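Local coordinates for proto-oncogene tyrosine-protein kinase receptor Ret (Danio rerio, PDB 7AMK), which is a receptor tyrosine kinase whose extracellular cadherin-like domains probably recognise GDNF bound to its co-receptor GFR alpha 1, at residues A[1-13]-A[22-36]. The protein carries 4 engineered substitutions. Residues are numbered along the deposited sequence; the frame is centred on the assembly and turned at random. Where two conformers were deposited one is given.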
loop_
_atom_site.group_PDB
_atom_site.type_symbol
_atom_site.label_atom_id
_atom_site.label_comp_id
_atom_site.label_asym_id
_atom_site.label_seq_id
_atom_site.Cartn_x
_atom_site.Cartn_y
_atom_site.Cartn_z
ATOM N N LEU A 1 6.897 -45.968 13.809
ATOM C CA LEU A 1 5.737 -46.184 14.669
ATOM C C LEU A 1 5.063 -44.867 14.993
ATOM O O LEU A 1 5.719 -43.891 15.298
ATOM C CB LEU A 1 6.157 -46.900 15.954
ATOM C CG LEU A 1 6.915 -48.231 15.758
ATOM C CD1 LEU A 1 7.498 -48.755 17.088
ATOM C CD2 LEU A 1 6.082 -49.321 15.042
ATOM N N TYR A 2 3.743 -44.816 14.883
ATOM C CA TYR A 2 3.022 -43.687 15.451
ATOM C C TYR A 2 1.703 -44.192 15.991
ATOM O O TYR A 2 1.278 -45.308 15.694
ATOM C CB TYR A 2 2.792 -42.548 14.445
ATOM C CG TYR A 2 1.846 -42.876 13.291
ATOM C CD1 TYR A 2 2.310 -43.537 12.172
ATOM C CD2 TYR A 2 0.482 -42.530 13.342
ATOM C CE1 TYR A 2 1.486 -43.833 11.109
ATOM C CE2 TYR A 2 -0.373 -42.825 12.276
ATOM C CZ TYR A 2 0.145 -43.486 11.149
ATOM O OH TYR A 2 -0.647 -43.816 10.050
ATOM N N PHE A 3 1.075 -43.359 16.804
ATOM C CA PHE A 3 -0.143 -43.718 17.508
ATOM C C PHE A 3 -1.338 -43.073 16.830
ATOM O O PHE A 3 -1.374 -41.843 16.687
ATOM C CB PHE A 3 -0.048 -43.268 18.958
ATOM C CG PHE A 3 0.979 -44.012 19.768
ATOM C CD1 PHE A 3 0.831 -45.356 20.034
ATOM C CD2 PHE A 3 2.068 -43.347 20.304
ATOM C CE1 PHE A 3 1.762 -46.035 20.798
ATOM C CE2 PHE A 3 3.014 -44.019 21.069
ATOM C CZ PHE A 3 2.859 -45.360 21.321
ATOM N N PRO A 4 -2.315 -43.844 16.358
ATOM C CA PRO A 4 -3.512 -43.238 15.766
ATOM C C PRO A 4 -4.458 -42.608 16.795
ATOM O O PRO A 4 -5.489 -42.046 16.413
ATOM C CB PRO A 4 -4.173 -44.425 15.064
ATOM C CG PRO A 4 -3.756 -45.619 15.917
ATOM C CD PRO A 4 -2.309 -45.312 16.228
ATOM N N GLN A 5 -4.107 -42.654 18.075
ATOM C CA GLN A 5 -4.995 -42.290 19.161
ATOM C C GLN A 5 -4.126 -41.785 20.310
ATOM O O GLN A 5 -3.200 -42.482 20.731
ATOM C CB GLN A 5 -5.822 -43.521 19.558
ATOM C CG GLN A 5 -6.837 -43.270 20.629
ATOM C CD GLN A 5 -7.774 -44.442 20.843
ATOM O OE1 GLN A 5 -7.911 -45.319 19.984
ATOM N NE2 GLN A 5 -8.427 -44.461 21.999
ATOM N N ARG A 6 -4.394 -40.571 20.809
ATOM C CA ARG A 6 -3.546 -39.979 21.850
ATOM C C ARG A 6 -3.941 -40.375 23.268
ATOM O O ARG A 6 -3.119 -40.242 24.183
ATOM C CB ARG A 6 -3.571 -38.440 21.772
ATOM C CG ARG A 6 -2.600 -37.823 20.771
ATOM N N LEU A 7 -5.166 -40.848 23.479
ATOM C CA LEU A 7 -5.680 -41.093 24.818
ATOM C C LEU A 7 -6.555 -42.337 24.804
ATOM O O LEU A 7 -7.428 -42.475 23.948
ATOM C CB LEU A 7 -6.471 -39.880 25.312
ATOM C CG LEU A 7 -7.276 -40.018 26.601
ATOM C CD1 LEU A 7 -6.342 -40.202 27.759
ATOM C CD2 LEU A 7 -8.143 -38.794 26.809
ATOM N N TYR A 8 -6.314 -43.243 25.743
ATOM C CA TYR A 8 -7.195 -44.381 25.956
ATOM C C TYR A 8 -7.889 -44.196 27.294
ATOM O O TYR A 8 -7.337 -43.583 28.213
ATOM C CB TYR A 8 -6.446 -45.714 25.931
ATOM C CG TYR A 8 -5.893 -46.101 24.579
ATOM C CD1 TYR A 8 -4.654 -45.623 24.150
ATOM C CD2 TYR A 8 -6.599 -46.952 23.738
ATOM C CE1 TYR A 8 -4.151 -45.968 22.911
ATOM C CE2 TYR A 8 -6.102 -47.315 22.498
ATOM C CZ TYR A 8 -4.890 -46.814 22.088
ATOM O OH TYR A 8 -4.400 -47.166 20.866
ATOM N N THR A 9 -9.114 -44.710 27.402
ATOM C CA THR A 9 -9.831 -44.615 28.664
ATOM C C THR A 9 -10.584 -45.908 28.918
ATOM O O THR A 9 -10.944 -46.633 27.989
ATOM C CB THR A 9 -10.807 -43.417 28.711
ATOM O OG1 THR A 9 -11.858 -43.595 27.746
ATOM C CG2 THR A 9 -10.071 -42.139 28.407
ATOM N N GLU A 10 -10.797 -46.193 30.197
ATOM C CA GLU A 10 -11.622 -47.314 30.609
ATOM C C GLU A 10 -11.892 -47.184 32.098
ATOM O O GLU A 10 -11.243 -46.405 32.802
ATOM C CB GLU A 10 -10.965 -48.663 30.291
ATOM C CG GLU A 10 -11.513 -49.357 29.035
ATOM C CD GLU A 10 -12.986 -49.798 29.163
ATOM O OE1 GLU A 10 -13.627 -49.576 30.226
ATOM O OE2 GLU A 10 -13.504 -50.375 28.186
ATOM N N ASN A 11 -12.890 -47.930 32.553
ATOM C CA ASN A 11 -13.206 -48.060 33.964
ATOM C C ASN A 11 -12.628 -49.364 34.493
ATOM O O ASN A 11 -12.552 -50.368 33.776
ATOM C CB ASN A 11 -14.720 -48.042 34.182
ATOM C CG ASN A 11 -15.379 -46.861 33.514
ATOM O OD1 ASN A 11 -14.928 -45.729 33.662
ATOM N ND2 ASN A 11 -16.434 -47.121 32.752
ATOM N N ILE A 12 -12.212 -49.336 35.748
ATOM C CA ILE A 12 -11.794 -50.537 36.453
ATOM C C ILE A 12 -12.557 -50.558 37.769
ATOM O O ILE A 12 -12.915 -49.514 38.329
ATOM C CB ILE A 12 -10.258 -50.595 36.687
ATOM C CG1 ILE A 12 -9.759 -49.345 37.411
ATOM C CG2 ILE A 12 -9.508 -50.811 35.376
ATOM C CD1 ILE A 12 -8.262 -49.380 37.714
ATOM N N TYR A 13 -12.809 -51.762 38.256
ATOM C CA TYR A 13 -13.659 -51.967 39.409
ATOM C C TYR A 13 -12.922 -52.736 40.490
ATOM O O TYR A 13 -12.014 -53.520 40.203
ATOM C CB TYR A 13 -14.934 -52.732 39.028
ATOM C CG TYR A 13 -15.769 -52.001 38.031
ATOM C CD1 TYR A 13 -16.747 -51.113 38.452
ATOM C CD2 TYR A 13 -15.588 -52.190 36.668
ATOM C CE1 TYR A 13 -17.526 -50.429 37.541
ATOM C CE2 TYR A 13 -16.371 -51.506 35.742
ATOM C CZ TYR A 13 -17.335 -50.628 36.195
ATOM O OH TYR A 13 -18.126 -49.936 35.314
ATOM N N LEU A 22 -7.825 -55.459 29.754
ATOM C CA LEU A 22 -8.441 -54.142 29.921
ATOM C C LEU A 22 -8.633 -53.412 28.601
ATOM O O LEU A 22 -9.713 -52.865 28.334
ATOM C CB LEU A 22 -7.594 -53.265 30.860
ATOM C CG LEU A 22 -7.340 -53.822 32.266
ATOM C CD1 LEU A 22 -6.408 -52.913 33.082
ATOM C CD2 LEU A 22 -8.655 -54.067 33.030
ATOM N N LEU A 23 -7.599 -53.387 27.770
ATOM C CA LEU A 23 -7.657 -52.700 26.490
ATOM C C LEU A 23 -6.378 -53.035 25.739
ATOM O O LEU A 23 -5.443 -53.615 26.296
ATOM C CB LEU A 23 -7.826 -51.179 26.660
ATOM C CG LEU A 23 -6.848 -50.460 27.612
ATOM C CD1 LEU A 23 -5.466 -50.146 26.982
ATOM C CD2 LEU A 23 -7.477 -49.195 28.184
ATOM N N GLN A 24 -6.356 -52.666 24.462
ATOM C CA GLN A 24 -5.233 -52.917 23.567
ATOM C C GLN A 24 -4.764 -51.601 22.957
ATOM O O GLN A 24 -5.532 -50.929 22.255
ATOM C CB GLN A 24 -5.632 -53.902 22.475
ATOM C CG GLN A 24 -4.478 -54.241 21.542
ATOM C CD GLN A 24 -4.964 -54.999 20.330
ATOM O OE1 GLN A 24 -6.076 -55.523 20.336
ATOM N NE2 GLN A 24 -4.140 -55.046 19.270
ATOM N N VAL A 25 -3.521 -51.213 23.274
ATOM C CA VAL A 25 -2.856 -50.046 22.689
ATOM C C VAL A 25 -2.381 -50.411 21.291
ATOM O O VAL A 25 -1.750 -51.461 21.098
ATOM C CB VAL A 25 -1.657 -49.618 23.552
ATOM C CG1 VAL A 25 -0.806 -48.586 22.835
ATOM C CG2 VAL A 25 -2.104 -49.107 24.894
ATOM N N ILE A 26 -2.645 -49.537 20.315
ATOM C CA ILE A 26 -2.309 -49.784 18.915
ATOM C C ILE A 26 -1.124 -48.920 18.501
ATOM O O ILE A 26 -1.089 -47.716 18.791
ATOM C CB ILE A 26 -3.498 -49.513 17.983
ATOM C CG1 ILE A 26 -4.686 -50.374 18.380
ATOM C CG2 ILE A 26 -3.087 -49.741 16.508
ATOM C CD1 ILE A 26 -4.507 -51.814 18.023
ATOM N N SER A 27 -0.172 -49.525 17.792
ATOM C CA SER A 27 0.901 -48.772 17.155
ATOM C C SER A 27 0.894 -49.092 15.671
ATOM O O SER A 27 0.815 -50.260 15.290
ATOM C CB SER A 27 2.271 -49.119 17.753
ATOM O OG SER A 27 3.304 -48.273 17.257
ATOM N N MET A 28 0.960 -48.074 14.832
ATOM C CA MET A 28 0.979 -48.311 13.400
ATOM C C MET A 28 2.395 -48.238 12.846
ATOM O O MET A 28 3.188 -47.373 13.237
ATOM C CB MET A 28 0.058 -47.336 12.698
ATOM C CG MET A 28 -1.372 -47.664 13.091
ATOM S SD MET A 28 -2.496 -47.151 11.862
ATOM C CE MET A 28 -2.138 -48.317 10.543
ATOM N N ARG A 29 2.716 -49.185 11.970
ATOM C CA ARG A 29 4.038 -49.256 11.364
ATOM C C ARG A 29 4.182 -48.219 10.263
ATOM O O ARG A 29 3.303 -48.064 9.408
ATOM C CB ARG A 29 4.291 -50.649 10.795
ATOM C CG ARG A 29 4.252 -51.747 11.841
ATOM C CD ARG A 29 3.862 -53.074 11.219
ATOM N NE ARG A 29 4.462 -54.234 11.876
ATOM C CZ ARG A 29 3.913 -54.911 12.879
ATOM N NH1 ARG A 29 2.771 -54.527 13.435
ATOM N NH2 ARG A 29 4.525 -56.003 13.335
ATOM N N GLU A 30 5.293 -47.503 10.294
ATOM C CA GLU A 30 5.625 -46.597 9.213
ATOM C C GLU A 30 6.454 -47.260 8.119
ATOM O O GLU A 30 6.740 -46.615 7.107
ATOM C CB GLU A 30 6.338 -45.378 9.780
ATOM C CG GLU A 30 5.355 -44.432 10.464
ATOM C CD GLU A 30 6.052 -43.357 11.239
ATOM O OE1 GLU A 30 6.902 -43.713 12.075
ATOM O OE2 GLU A 30 5.767 -42.164 11.010
ATOM N N PHE A 31 6.824 -48.525 8.293
ATOM C CA PHE A 31 7.571 -49.298 7.306
ATOM C C PHE A 31 7.277 -50.768 7.574
ATOM O O PHE A 31 6.982 -51.140 8.717
ATOM C CB PHE A 31 9.093 -49.007 7.342
ATOM C CG PHE A 31 9.867 -49.863 8.304
ATOM N N PRO A 32 7.312 -51.617 6.542
ATOM C CA PRO A 32 6.768 -52.979 6.702
ATOM C C PRO A 32 7.537 -53.860 7.684
ATOM O O PRO A 32 6.912 -54.690 8.358
ATOM C CB PRO A 32 6.810 -53.540 5.272
ATOM C CG PRO A 32 6.807 -52.311 4.389
ATOM C CD PRO A 32 7.659 -51.326 5.140
ATOM N N THR A 33 8.858 -53.709 7.814
ATOM C CA THR A 33 9.584 -54.520 8.789
ATOM C C THR A 33 9.608 -53.917 10.197
ATOM O O THR A 33 10.076 -54.580 11.131
ATOM C CB THR A 33 11.022 -54.787 8.314
ATOM O OG1 THR A 33 11.705 -53.544 8.113
ATOM C CG2 THR A 33 11.028 -55.592 6.998
ATOM N N GLU A 34 9.104 -52.697 10.383
ATOM C CA GLU A 34 9.072 -52.094 11.711
ATOM C C GLU A 34 8.188 -52.924 12.645
ATOM O O GLU A 34 7.047 -53.246 12.309
ATOM C CB GLU A 34 8.569 -50.648 11.616
ATOM C CG GLU A 34 8.992 -49.766 12.782
ATOM C CD GLU A 34 8.553 -48.303 12.658
ATOM O OE1 GLU A 34 7.410 -48.024 12.216
ATOM O OE2 GLU A 34 9.362 -47.422 13.027
ATOM N N ARG A 35 8.712 -53.276 13.822
ATOM C CA ARG A 35 7.979 -54.078 14.808
ATOM C C ARG A 35 7.880 -53.344 16.143
ATOM O O ARG A 35 8.910 -52.889 16.682
ATOM C CB ARG A 35 8.663 -55.435 15.004
ATOM C CG ARG A 35 8.437 -56.099 16.351
ATOM C CD ARG A 35 9.322 -57.335 16.452
ATOM N NE ARG A 35 9.343 -57.888 17.801
ATOM C CZ ARG A 35 9.965 -59.009 18.156
ATOM N NH1 ARG A 35 10.644 -59.736 17.282
ATOM N NH2 ARG A 35 9.902 -59.416 19.422
ATOM N N PRO A 36 6.683 -53.234 16.729
ATOM C CA PRO A 36 6.535 -52.482 17.984
ATOM C C PRO A 36 6.823 -53.302 19.237
ATOM O O PRO A 36 6.520 -54.492 19.327
ATOM C CB PRO A 36 5.066 -52.034 17.941
ATOM C CG PRO A 36 4.386 -53.079 17.151
ATOM C CD PRO A 36 5.379 -53.643 16.172
HETATM O O HOH W 1 -2.839 -44.954 19.466
#
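The amino group of Leu1 lies between Glu30 and Glu34, where a single antiparallel bridge, Tyr2 with Met28, ties the start of the first cadherin-like domain to residues 22-36. This is a worked example of a chain terminus held by a salt-bridge network: Leu1 N bonds to Glu30 OE1 at 2.8 Å and to Glu34 OE1 at 2.7 Å. Glu34 OE1 is gripped twice, since Glu30 N reaches it from the opposite face of the carboxylate plane, which fixes the acid across its own type I turn, Phe31 to Glu34. With an alanine in place of this acid, the terminal amine would probably keep Glu30 as its one acidic partner in this pair of segments, and Glu30 N would lose the oxygen that accepts its hydrogen bond. Leu1 drapes its methyls over Pro36, CD2 standing 4.1 Å from CB of the proline.

Next along, Tyr2 and Met28 exchange backbone bonds, the one from Met28 N to Tyr2 O being nearly straight (172°). Their side chains run alongside each other, with Met28 CB over one face of the Tyr2 ring in a CH-pi contact and SD oblique to it, a Met-aromatic pair. Glu30 CG meets the ring at its edge.

Beyond the bridge the segments diverge. Tyr8, on strand 7-13, which pairs with strand 106-114, reaches across the wider backbone separation with its ring: CG turned anti to the carbonyl carbon (chi1 -68°) carries it toward residues 24-26, and Val25 CG2 packs on one face, Gln5 NE2 over the other. Its hydroxyl oxygen accepts a hydrogen bond from Ile26 N at 3.0 Å and another from a water that also donates to Gln5 O.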